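Local structure of ATP-dependent zinc metalloprotease FtsH (Thermotoga maritima, 4M8A) at residues T10-M15 / Y44-P49; Q14-E17 / V22-E25; G32-Y37 / P49-D54; E59-V62 / K67-G70. The protein probably acts, as a whole, as a processive ATP-dependent zinc metallopeptidase in membrane-protein quality control, this chain being its periplasmic domain. All coordinates share one frame; numbering follows the deposited sequence.

Contact 1. Residues T10-M15 / Y44-P49; sequences TSFVQM and YEVDAP
Phe12 and Met15 of helix 9-17 pack against Val46 and Tyr44 of strand 43-47, an apolar helix-on-sheet contact at an outermost strand of the four-stranded β-sheet of the FtsH periplasmic domain. Two separate pairs make the join. In the first, Phe12 CB comes up to Val46 CG2 at 4.0 Å, and the Phe12 ring meets that same methyl obliquely. With CG anti to the backbone N (chi1 164°), the Phe12 ring is carried on past Val46 to the neighbouring strand, where it packs on Val36. Val46 offers its CG2 methyl from the strand face turned to the helix.

In the second pair the Met15 and Tyr44 side chains cross at about a right angle. Met15 SD stands above the face of the Tyr44 ring, 5.0 Å from the centroid and 20° off the ring normal, a Met-aromatic contact at rather long range. Its methyl carbon carries the nearer approach, Met15 CE reaching Tyr44 CE2 at 4.2 Å. Leu7 touches both of these side chains and Val46 as well. Asp47, which follows Val46 on the strand, forms a salt bridge with Arg72 of a neighbouring subunit.

No hydrogen bond joins the two segments. Helix and strand are therefore held by dispersion between apolar groups, to which the sulfur over the aromatic face probably adds a little; no directional bond fixes the helix on the strand, and its position here rests on the fit of these side chains.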
loop_
_atom_site.group_PDB
_atom_site.type_symbol
_atom_site.label_atom_id
_atom_site.label_comp_id
_atom_site.label_asym_id
_atom_site.label_seq_id
_atom_site.Cartn_x
_atom_site.Cartn_y
_atom_site.Cartn_z
ATOM N N THR B 10 -12.629 -9.905 -13.613
ATOM C CA THR B 10 -11.378 -10.613 -13.358
ATOM C C THR B 10 -10.222 -10.031 -14.167
ATOM O O THR B 10 -9.129 -9.812 -13.637
ATOM C CB THR B 10 -11.532 -12.102 -13.667
ATOM O OG1 THR B 10 -12.599 -12.612 -12.870
ATOM C CG2 THR B 10 -10.265 -12.869 -13.320
ATOM N N SER B 11 -10.471 -9.764 -15.445
ATOM C CA SER B 11 -9.436 -9.212 -16.312
ATOM C C SER B 11 -9.055 -7.794 -15.881
ATOM O O SER B 11 -7.891 -7.408 -15.983
ATOM C CB SER B 11 -9.863 -9.244 -17.780
ATOM O OG SER B 11 -9.862 -10.570 -18.299
ATOM N N PHE B 12 -10.029 -7.041 -15.380
ATOM C CA PHE B 12 -9.782 -5.706 -14.841
ATOM C C PHE B 12 -8.835 -5.782 -13.650
ATOM O O PHE B 12 -7.846 -5.052 -13.588
ATOM C CB PHE B 12 -11.104 -5.058 -14.419
ATOM C CG PHE B 12 -10.944 -3.865 -13.510
ATOM C CD1 PHE B 12 -10.298 -2.716 -13.943
ATOM C CD2 PHE B 12 -11.460 -3.895 -12.220
ATOM C CE1 PHE B 12 -10.152 -1.620 -13.097
ATOM C CE2 PHE B 12 -11.327 -2.806 -11.374
ATOM C CZ PHE B 12 -10.675 -1.661 -11.811
ATOM N N VAL B 13 -9.140 -6.665 -12.701
ATOM C CA VAL B 13 -8.266 -6.852 -11.547
ATOM C C VAL B 13 -6.864 -7.262 -11.997
ATOM O O VAL B 13 -5.870 -6.747 -11.469
ATOM C CB VAL B 13 -8.866 -7.852 -10.530
ATOM C CG1 VAL B 13 -7.882 -8.163 -9.440
ATOM C CG2 VAL B 13 -10.159 -7.289 -9.948
ATOM N N GLN B 14 -6.805 -8.157 -12.993
ATOM C CA GLN B 14 -5.559 -8.610 -13.641
ATOM C C GLN B 14 -4.709 -7.446 -14.161
ATOM O O GLN B 14 -3.475 -7.454 -14.066
ATOM C CB GLN B 14 -5.872 -9.565 -14.814
ATOM C CG GLN B 14 -5.951 -11.055 -14.463
ATOM C CD GLN B 14 -6.523 -11.950 -15.576
ATOM O OE1 GLN B 14 -6.829 -11.499 -16.681
ATOM N NE2 GLN B 14 -6.669 -13.234 -15.267
ATOM N N MET B 15 -5.383 -6.451 -14.723
ATOM C CA MET B 15 -4.734 -5.254 -15.261
ATOM C C MET B 15 -4.232 -4.321 -14.171
ATOM O O MET B 15 -3.146 -3.745 -14.277
ATOM C CB MET B 15 -5.684 -4.507 -16.193
ATOM C CG MET B 15 -5.863 -5.216 -17.497
ATOM S SD MET B 15 -7.098 -4.414 -18.509
ATOM C CE MET B 15 -6.477 -2.747 -18.538
ATOM N N TYR B 44 -12.024 0.650 -21.635
ATOM C CA TYR B 44 -12.769 -0.574 -21.439
ATOM C C TYR B 44 -13.961 -0.296 -20.552
ATOM O O TYR B 44 -13.934 0.622 -19.724
ATOM C CB TYR B 44 -11.886 -1.621 -20.761
ATOM C CG TYR B 44 -10.671 -2.000 -21.564
ATOM C CD1 TYR B 44 -10.742 -3.003 -22.524
ATOM C CD2 TYR B 44 -9.459 -1.334 -21.392
ATOM C CE1 TYR B 44 -9.635 -3.351 -23.267
ATOM C CE2 TYR B 44 -8.346 -1.667 -22.140
ATOM C CZ TYR B 44 -8.435 -2.679 -23.076
ATOM O OH TYR B 44 -7.326 -3.034 -23.832
ATOM N N GLU B 45 -14.998 -1.106 -20.708
ATOM C CA GLU B 45 -16.183 -1.025 -19.879
ATOM C C GLU B 45 -16.312 -2.301 -19.050
ATOM O O GLU B 45 -16.324 -3.411 -19.593
ATOM C CB GLU B 45 -17.414 -0.810 -20.775
ATOM C CG GLU B 45 -18.744 -1.000 -20.103
ATOM C CD GLU B 45 -19.912 -0.686 -21.028
ATOM O OE1 GLU B 45 -19.762 0.178 -21.924
ATOM O OE2 GLU B 45 -20.978 -1.313 -20.856
ATOM N N VAL B 46 -16.400 -2.132 -17.736
ATOM C CA VAL B 46 -16.516 -3.254 -16.822
ATOM C C VAL B 46 -17.843 -3.132 -16.071
ATOM O O VAL B 46 -18.057 -2.182 -15.304
ATOM C CB VAL B 46 -15.365 -3.277 -15.786
ATOM C CG1 VAL B 46 -15.484 -4.519 -14.891
ATOM C CG2 VAL B 46 -14.011 -3.232 -16.474
ATOM N N ASP B 47 -18.732 -4.097 -16.279
ATOM C CA ASP B 47 -20.020 -4.097 -15.593
ATOM C C ASP B 47 -19.818 -4.741 -14.231
ATOM O O ASP B 47 -19.690 -5.963 -14.132
ATOM C CB ASP B 47 -21.053 -4.866 -16.424
ATOM C CG ASP B 47 -22.473 -4.744 -15.874
ATOM O OD1 ASP B 47 -22.653 -4.482 -14.659
ATOM O OD2 ASP B 47 -23.420 -4.920 -16.667
ATOM N N ALA B 48 -19.753 -3.923 -13.184
ATOM C CA ALA B 48 -19.377 -4.419 -11.856
ATOM C C ALA B 48 -20.001 -3.573 -10.751
ATOM O O ALA B 48 -19.295 -2.812 -10.087
ATOM C CB ALA B 48 -17.851 -4.439 -11.697
ATOM N N PRO B 49 -21.322 -3.716 -10.537
ATOM C CA PRO B 49 -22.000 -2.888 -9.529
ATOM C C PRO B 49 -21.464 -3.085 -8.106
ATOM O O PRO B 49 -21.627 -2.188 -7.279
ATOM C CB PRO B 49 -23.460 -3.349 -9.609
ATOM C CG PRO B 49 -23.606 -3.947 -10.979
ATOM C CD PRO B 49 -22.268 -4.524 -11.328
#

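Contact 2. Residues Q14-E17 / V22-E25; sequences QMVE and VVSE
No aromatic ring or other flat side-chain group lies in the join between Met15 and Val16 on one segment and Val22 and Val23 on the other; there is no face or edge to cover, and rounded aliphatic groups meet instead. Met15 and Val23 share most of the contact, and Met15 alone also meets Val22. The methionine chain is bent at the last torsion (chi3 54°), which brings the methyl back over the start of the strand, where Met15 CE lies 3.9 Å from Val22 CG1 and equally far from Val23 CG2. The root of the same side chain also takes part, Met15 CB approaching Val23 CG2 at 3.9 Å.

Val23 thus pushes one methyl into the angle between the methionine side chain and the helix backbone, crossing Met15 at about a right angle. That methyl, Val23 CG2, also comes within 4.1 Å of Val16 N, and Val16 CG2 lies farther from Val23 CG2, at 4.4 Å. Val22 meets Met15 with CG1, a methyl set in the crowded position between backbone N and carbonyl carbon (chi1 70°).

A polar tie lies in the turn, where Ser21 OG is hydrogen-bonded to both Met15 O and Val23 N, linking the last part of the helix to the first residue of the strand.

Helix 9-17 here folds back on strand 23-29, an inner strand of the sheet. Beyond Val23, Ser24 and Glu25 both face Tyr37 of strand 33-38 in a classic β bulge. Thr38 touches Met15 and Val22, while Val16 also touches helix 55-63.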
loop_
_atom_site.group_PDB
_atom_site.type_symbol
_atom_site.label_atom_id
_atom_site.label_comp_id
_atom_site.label_asym_id
_atom_site.label_seq_id
_atom_site.Cartn_x
_atom_site.Cartn_y
_atom_site.Cartn_z
ATOM N N GLN B 14 -6.805 -8.157 -12.993
ATOM C CA GLN B 14 -5.559 -8.610 -13.641
ATOM C C GLN B 14 -4.709 -7.446 -14.161
ATOM O O GLN B 14 -3.475 -7.454 -14.066
ATOM C CB GLN B 14 -5.872 -9.565 -14.814
ATOM C CG GLN B 14 -5.951 -11.055 -14.463
ATOM C CD GLN B 14 -6.523 -11.950 -15.576
ATOM O OE1 GLN B 14 -6.829 -11.499 -16.681
ATOM N NE2 GLN B 14 -6.669 -13.234 -15.267
ATOM N N MET B 15 -5.383 -6.451 -14.723
ATOM C CA MET B 15 -4.734 -5.254 -15.261
ATOM C C MET B 15 -4.232 -4.321 -14.171
ATOM O O MET B 15 -3.146 -3.745 -14.277
ATOM C CB MET B 15 -5.684 -4.507 -16.193
ATOM C CG MET B 15 -5.863 -5.216 -17.497
ATOM S SD MET B 15 -7.098 -4.414 -18.509
ATOM C CE MET B 15 -6.477 -2.747 -18.538
ATOM N N VAL B 16 -5.029 -4.175 -13.124
ATOM C CA VAL B 16 -4.620 -3.374 -11.984
ATOM C C VAL B 16 -3.366 -3.965 -11.327
ATOM O O VAL B 16 -2.418 -3.233 -11.001
ATOM C CB VAL B 16 -5.776 -3.234 -10.973
ATOM C CG1 VAL B 16 -5.300 -2.549 -9.697
ATOM C CG2 VAL B 16 -6.926 -2.457 -11.603
ATOM N N GLU B 17 -3.345 -5.288 -11.174
ATOM C CA GLU B 17 -2.279 -5.976 -10.444
ATOM C C GLU B 17 -0.992 -6.137 -11.235
ATOM O O GLU B 17 0.055 -6.424 -10.649
ATOM C CB GLU B 17 -2.749 -7.359 -9.983
ATOM C CG GLU B 17 -3.905 -7.331 -9.019
ATOM C CD GLU B 17 -4.324 -8.718 -8.559
ATOM O OE1 GLU B 17 -3.995 -9.720 -9.240
ATOM O OE2 GLU B 17 -4.989 -8.810 -7.507
ATOM N N VAL B 22 -0.905 -0.970 -16.788
ATOM C CA VAL B 22 -1.167 -0.050 -17.862
ATOM C C VAL B 22 -2.373 0.814 -17.495
ATOM O O VAL B 22 -2.754 1.685 -18.255
ATOM C CB VAL B 22 -1.422 -0.829 -19.183
ATOM C CG1 VAL B 22 -2.758 -1.562 -19.123
ATOM C CG2 VAL B 22 -1.347 0.090 -20.405
ATOM N N VAL B 23 -2.956 0.606 -16.312
ATOM C CA VAL B 23 -4.178 1.352 -15.957
ATOM C C VAL B 23 -3.888 2.790 -15.519
ATOM O O VAL B 23 -3.133 3.025 -14.562
ATOM C CB VAL B 23 -5.046 0.655 -14.883
ATOM C CG1 VAL B 23 -6.311 1.475 -14.602
ATOM C CG2 VAL B 23 -5.411 -0.767 -15.320
ATOM N N SER B 24 -4.505 3.753 -16.205
ATOM C CA SER B 24 -4.311 5.159 -15.849
ATOM C C SER B 24 -5.468 5.730 -15.046
ATOM O O SER B 24 -5.255 6.552 -14.160
ATOM C CB SER B 24 -4.071 6.011 -17.091
ATOM O OG SER B 24 -5.083 5.798 -18.043
ATOM N N GLU B 25 -6.689 5.305 -15.350
ATOM C CA GLU B 25 -7.857 5.915 -14.728
ATOM C C GLU B 25 -8.988 4.908 -14.643
ATOM O O GLU B 25 -9.183 4.100 -15.558
ATOM C CB GLU B 25 -8.337 7.167 -15.504
ATOM C CG GLU B 25 -9.558 7.830 -14.850
ATOM C CD GLU B 25 -9.931 9.149 -15.469
ATOM O OE1 GLU B 25 -9.457 9.425 -16.583
ATOM O OE2 GLU B 25 -10.706 9.905 -14.836
#

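Contact 3. Residues G32-Y37 / P49-D54; sequences GVLRVY and PWAVND
Gly32, just before strand 33-38, lies against Pro49 and Val52 of the loop that leads to helix 55-63, and farther along the strand Leu34 meets Ala51. Gly32 has a positive phi (84°), and Gly32 CA is only 3.9 Å from Pro49 CA, so the two backbones run very close here. Gly32 O stands 3.3 Å from Pro49 N, but the proline amide nitrogen carries no hydrogen and this is a plain van der Waals approach, with Pro49 CD alongside the same oxygen.

From the next turn of the loop Val52 covers the glycine: Val52 CG1, anti to the carbonyl carbon (chi1 -49°), reaches Gly32 CA at 3.9 Å. Leu34 leaves its strand at an angle to the loop, yet CG set anti to the carbonyl carbon (chi1 -47°) and an extended chi2 bring Leu34 CD1 to Ala51 CB at 4.0 Å. The bends of 49-52 follow helical angles without regular helical bonds; Asp54 N donates to Ala51 O, and Asp54 then takes the N-cap position of the coming helix, its OD1 bonded to Leu57 N.

Strand 33-38 is flanked in the sheet by strands 43-47 and 23-29. Leu34 also packs on Phe12 of helix 9-17 and on Ile28, which Val52 touches too. Trp50 reaches Ile58 of a neighbouring subunit. The loop closes over the Gly32 end of strand 33-38 before the chain enters helix 55-63.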
loop_
_atom_site.group_PDB
_atom_site.type_symbol
_atom_site.label_atom_id
_atom_site.label_comp_id
_atom_site.label_asym_id
_atom_site.label_seq_id
_atom_site.Cartn_x
_atom_site.Cartn_y
_atom_site.Cartn_z
ATOM N N GLY B 32 -22.988 1.622 -11.930
ATOM C CA GLY B 32 -22.312 0.362 -11.653
ATOM C C GLY B 32 -21.371 -0.114 -12.747
ATOM O O GLY B 32 -20.865 -1.231 -12.699
ATOM N N VAL B 33 -21.155 0.717 -13.757
ATOM C CA VAL B 33 -20.170 0.417 -14.780
ATOM C C VAL B 33 -18.889 1.158 -14.453
ATOM O O VAL B 33 -18.919 2.320 -14.055
ATOM C CB VAL B 33 -20.681 0.855 -16.160
ATOM C CG1 VAL B 33 -19.582 0.741 -17.222
ATOM C CG2 VAL B 33 -21.915 0.053 -16.542
ATOM N N LEU B 34 -17.758 0.470 -14.585
ATOM C CA LEU B 34 -16.472 1.121 -14.466
ATOM C C LEU B 34 -15.936 1.361 -15.853
ATOM O O LEU B 34 -15.926 0.461 -16.681
ATOM C CB LEU B 34 -15.466 0.226 -13.733
ATOM C CG LEU B 34 -15.899 -0.459 -12.441
ATOM C CD1 LEU B 34 -14.769 -1.313 -11.913
ATOM C CD2 LEU B 34 -16.346 0.553 -11.401
ATOM N N ARG B 35 -15.499 2.580 -16.130
ATOM C CA ARG B 35 -14.789 2.828 -17.369
ATOM C C ARG B 35 -13.316 2.898 -17.034
ATOM O O ARG B 35 -12.889 3.682 -16.176
ATOM C CB ARG B 35 -15.263 4.114 -18.029
ATOM C CG ARG B 35 -16.613 3.990 -18.693
ATOM C CD ARG B 35 -16.819 5.147 -19.631
ATOM N NE ARG B 35 -17.737 6.126 -19.075
ATOM C CZ ARG B 35 -17.370 7.286 -18.549
ATOM N NH1 ARG B 35 -16.085 7.640 -18.501
ATOM N NH2 ARG B 35 -18.300 8.099 -18.083
ATOM N N VAL B 36 -12.549 2.053 -17.701
ATOM C CA VAL B 36 -11.150 1.840 -17.366
ATOM C C VAL B 36 -10.264 2.308 -18.523
ATOM O O VAL B 36 -10.362 1.813 -19.637
ATOM C CB VAL B 36 -10.886 0.356 -17.066
ATOM C CG1 VAL B 36 -9.424 0.120 -16.715
ATOM C CG2 VAL B 36 -11.816 -0.134 -15.952
ATOM N N TYR B 37 -9.414 3.280 -18.245
ATOM C CA TYR B 37 -8.536 3.865 -19.246
ATOM C C TYR B 37 -7.114 3.374 -19.041
ATOM O O TYR B 37 -6.644 3.274 -17.914
ATOM C CB TYR B 37 -8.573 5.393 -19.149
ATOM C CG TYR B 37 -9.927 5.991 -19.425
ATOM C CD1 TYR B 37 -10.910 6.054 -18.429
ATOM C CD2 TYR B 37 -10.235 6.498 -20.683
ATOM C CE1 TYR B 37 -12.156 6.608 -18.690
ATOM C CE2 TYR B 37 -11.473 7.052 -20.951
ATOM C CZ TYR B 37 -12.434 7.099 -19.957
ATOM O OH TYR B 37 -13.680 7.640 -20.235
ATOM N N PRO B 49 -21.322 -3.716 -10.537
ATOM C CA PRO B 49 -22.000 -2.888 -9.529
ATOM C C PRO B 49 -21.464 -3.085 -8.106
ATOM O O PRO B 49 -21.627 -2.188 -7.279
ATOM C CB PRO B 49 -23.460 -3.349 -9.609
ATOM C CG PRO B 49 -23.606 -3.947 -10.979
ATOM C CD PRO B 49 -22.268 -4.524 -11.328
ATOM N N TRP B 50 -20.829 -4.224 -7.839
ATOM C CA TRP B 50 -20.271 -4.516 -6.517
ATOM C C TRP B 50 -19.044 -3.671 -6.198
ATOM O O TRP B 50 -18.689 -3.507 -5.041
ATOM C CB TRP B 50 -19.893 -5.993 -6.405
ATOM C CG TRP B 50 -19.027 -6.474 -7.536
ATOM C CD1 TRP B 50 -17.664 -6.462 -7.590
ATOM C CD2 TRP B 50 -19.474 -7.049 -8.769
ATOM N NE1 TRP B 50 -17.232 -6.991 -8.785
ATOM C CE2 TRP B 50 -18.325 -7.358 -9.529
ATOM C CE3 TRP B 50 -20.735 -7.315 -9.315
ATOM C CZ2 TRP B 50 -18.397 -7.932 -10.803
ATOM C CZ3 TRP B 50 -20.808 -7.893 -10.582
ATOM C CH2 TRP B 50 -19.646 -8.196 -11.309
ATOM N N ALA B 51 -18.394 -3.148 -7.230
ATOM C CA ALA B 51 -17.127 -2.468 -7.045
ATOM C C ALA B 51 -17.286 -1.068 -6.469
ATOM O O ALA B 51 -16.361 -0.544 -5.871
ATOM C CB ALA B 51 -16.393 -2.402 -8.373
ATOM N N VAL B 52 -18.455 -0.465 -6.649
ATOM C CA VAL B 52 -18.598 0.970 -6.429
ATOM C C VAL B 52 -18.516 1.371 -4.972
ATOM O O VAL B 52 -18.319 2.548 -4.663
ATOM C CB VAL B 52 -19.910 1.503 -7.025
ATOM C CG1 VAL B 52 -20.067 1.005 -8.468
ATOM C CG2 VAL B 52 -21.094 1.093 -6.151
ATOM N N ASN B 53 -18.678 0.406 -4.077
ATOM C CA ASN B 53 -18.554 0.675 -2.650
ATOM C C ASN B 53 -17.530 -0.227 -1.983
ATOM O O ASN B 53 -17.527 -0.373 -0.759
ATOM C CB ASN B 53 -19.909 0.514 -1.961
ATOM C CG ASN B 53 -20.589 -0.800 -2.311
ATOM O OD1 ASN B 53 -19.929 -1.794 -2.622
ATOM N ND2 ASN B 53 -21.914 -0.805 -2.275
ATOM N N ASP B 54 -16.670 -0.838 -2.793
ATOM C CA ASP B 54 -15.610 -1.706 -2.287
ATOM C C ASP B 54 -14.412 -0.843 -1.902
ATOM O O ASP B 54 -13.573 -0.511 -2.750
ATOM C CB ASP B 54 -15.219 -2.738 -3.353
ATOM C CG ASP B 54 -14.094 -3.677 -2.901
ATOM O OD1 ASP B 54 -13.483 -3.474 -1.819
ATOM O OD2 ASP B 54 -13.811 -4.633 -3.648
#

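Contact 4. Residues E59-V62 / K67-G70; sequences EKLV and KVSG
Val68 N, on the strand that Leu61 and Val62 cover, is hydrogen-bonded to Thr10 OG1 of a neighbouring subunit, so the backbone of strand 67-71 takes part in the subunit interface while the Val68 side chain packs against the helix. Between the helix and strand themselves there is no polar bond.

The inward contact centres on one methyl. With CG1 anti to the backbone N (chi1 176°), Val68 CG2 is left anti to the carbonyl carbon and points at the helix, where two residues meet it. Leu61 CB comes closest, 3.6 Å from Val68 CG2, a snug fit, and Leu61 CD1 lies 4.0 Å from Val68 CG2, so the methyl nestles alongside the leucine chain from its root to one branch. Val62 completes the grip, with Val62 CG2 at 4.1 Å from Val68 CG2. Both helix side chains cross the valine at about a right angle, and all three residues are buried.

Leu61 serves two neighbours with its two branches: while CD1 faces Val68, CD2 packs on Val16 of helix 9-17. Across the subunit boundary, Trp50 of the same neighbouring subunit packs on Val68, its Thr10 touches Val62, and Glu59 OE2 is hydrogen-bonded to its Tyr9 OH.

Strand 67-71 is the outermost strand next to 23-29, and runs parallel to it. Lys67 and Ser69 hydrogen-bond to that strand through their backbones, and Ser69 OG bonds to Glu25 OE2. After helix 55-63 the chain turns back into this edge strand, so that the helix lies over the margin of the sheet beside helix 9-17.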
loop_
_atom_site.group_PDB
_atom_site.type_symbol
_atom_site.label_atom_id
_atom_site.label_comp_id
_atom_site.label_asym_id
_atom_site.label_seq_id
_atom_site.Cartn_x
_atom_site.Cartn_y
_atom_site.Cartn_z
ATOM N N GLU B 59 -9.150 1.970 -2.325
ATOM C CA GLU B 59 -7.917 2.496 -1.767
ATOM C C GLU B 59 -6.703 1.834 -2.418
ATOM O O GLU B 59 -5.656 2.465 -2.544
ATOM C CB GLU B 59 -7.906 2.435 -0.235
ATOM C CG GLU B 59 -9.037 3.237 0.434
ATOM C CD GLU B 59 -9.017 4.742 0.138
ATOM O OE1 GLU B 59 -7.924 5.331 -0.035
ATOM O OE2 GLU B 59 -10.110 5.350 0.113
ATOM N N LYS B 60 -6.862 0.592 -2.880
ATOM C CA LYS B 60 -5.824 -0.073 -3.676
ATOM C C LYS B 60 -5.516 0.675 -4.979
ATOM O O LYS B 60 -4.348 0.903 -5.318
ATOM C CB LYS B 60 -6.233 -1.511 -4.002
ATOM C CG LYS B 60 -5.283 -2.258 -4.944
ATOM C CD LYS B 60 -5.806 -3.669 -5.219
ATOM C CE LYS B 60 -5.078 -4.342 -6.374
ATOM N NZ LYS B 60 -5.543 -5.750 -6.579
ATOM N N LEU B 61 -6.556 1.030 -5.730
ATOM C CA LEU B 61 -6.376 1.853 -6.911
ATOM C C LEU B 61 -5.673 3.158 -6.561
ATOM O O LEU B 61 -4.705 3.543 -7.222
ATOM C CB LEU B 61 -7.735 2.161 -7.539
ATOM C CG LEU B 61 -8.523 0.971 -8.105
ATOM C CD1 LEU B 61 -9.898 1.443 -8.536
ATOM C CD2 LEU B 61 -7.786 0.299 -9.252
ATOM N N VAL B 62 -6.147 3.842 -5.521
ATOM C CA VAL B 62 -5.547 5.125 -5.152
ATOM C C VAL B 62 -4.071 4.983 -4.757
ATOM O O VAL B 62 -3.216 5.796 -5.149
ATOM C CB VAL B 62 -6.353 5.827 -4.022
ATOM C CG1 VAL B 62 -5.612 7.068 -3.503
ATOM C CG2 VAL B 62 -7.738 6.197 -4.520
ATOM N N LYS B 67 -5.866 7.097 -11.224
ATOM C CA LYS B 67 -6.848 8.153 -11.039
ATOM C C LYS B 67 -8.220 7.529 -10.873
ATOM O O LYS B 67 -8.700 6.825 -11.765
ATOM C CB LYS B 67 -6.840 9.094 -12.245
ATOM C CG LYS B 67 -7.789 10.277 -12.111
ATOM C CD LYS B 67 -7.603 11.242 -13.289
ATOM C CE LYS B 67 -8.537 12.440 -13.158
ATOM N NZ LYS B 67 -8.439 13.327 -14.363
ATOM N N VAL B 68 -8.864 7.789 -9.742
ATOM C CA VAL B 68 -10.204 7.270 -9.481
ATOM C C VAL B 68 -11.166 8.445 -9.431
ATOM O O VAL B 68 -10.951 9.397 -8.672
ATOM C CB VAL B 68 -10.259 6.513 -8.142
ATOM C CG1 VAL B 68 -11.689 6.074 -7.837
ATOM C CG2 VAL B 68 -9.292 5.332 -8.171
ATOM N N SER B 69 -12.223 8.374 -10.236
ATOM C CA SER B 69 -13.174 9.480 -10.429
ATOM C C SER B 69 -14.578 8.921 -10.385
ATOM O O SER B 69 -14.873 7.976 -11.110
ATOM C CB SER B 69 -12.993 10.098 -11.826
ATOM O OG SER B 69 -11.642 10.530 -12.035
ATOM N N GLY B 70 -15.452 9.506 -9.572
ATOM C CA GLY B 70 -16.864 9.180 -9.642
ATOM C C GLY B 70 -17.557 9.879 -10.799
ATOM O O GLY B 70 -17.092 10.916 -11.274
#

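Overall arrangement
From the N terminus, helix 9-17 opens two loops. Contact 2 closes the short one, where the chain turns straight back into strand 23-29, and contact 1 closes a long one that takes in strands 23-29 and 33-38, and so the turn of contact 2, before ending on strand 43-47. Contact 3 begins within that long loop and ends beyond it, so contacts 1 and 3 cross and share Pro49; strand-to-strand hydrogen bonds connect them directly. Contact 4 follows in series, a tight helix-to-strand return at the C-terminal end, joined to contact 2 through strands 23-29 and 67-71. Together they fasten both helices and the intervening loop to one mixed sheet.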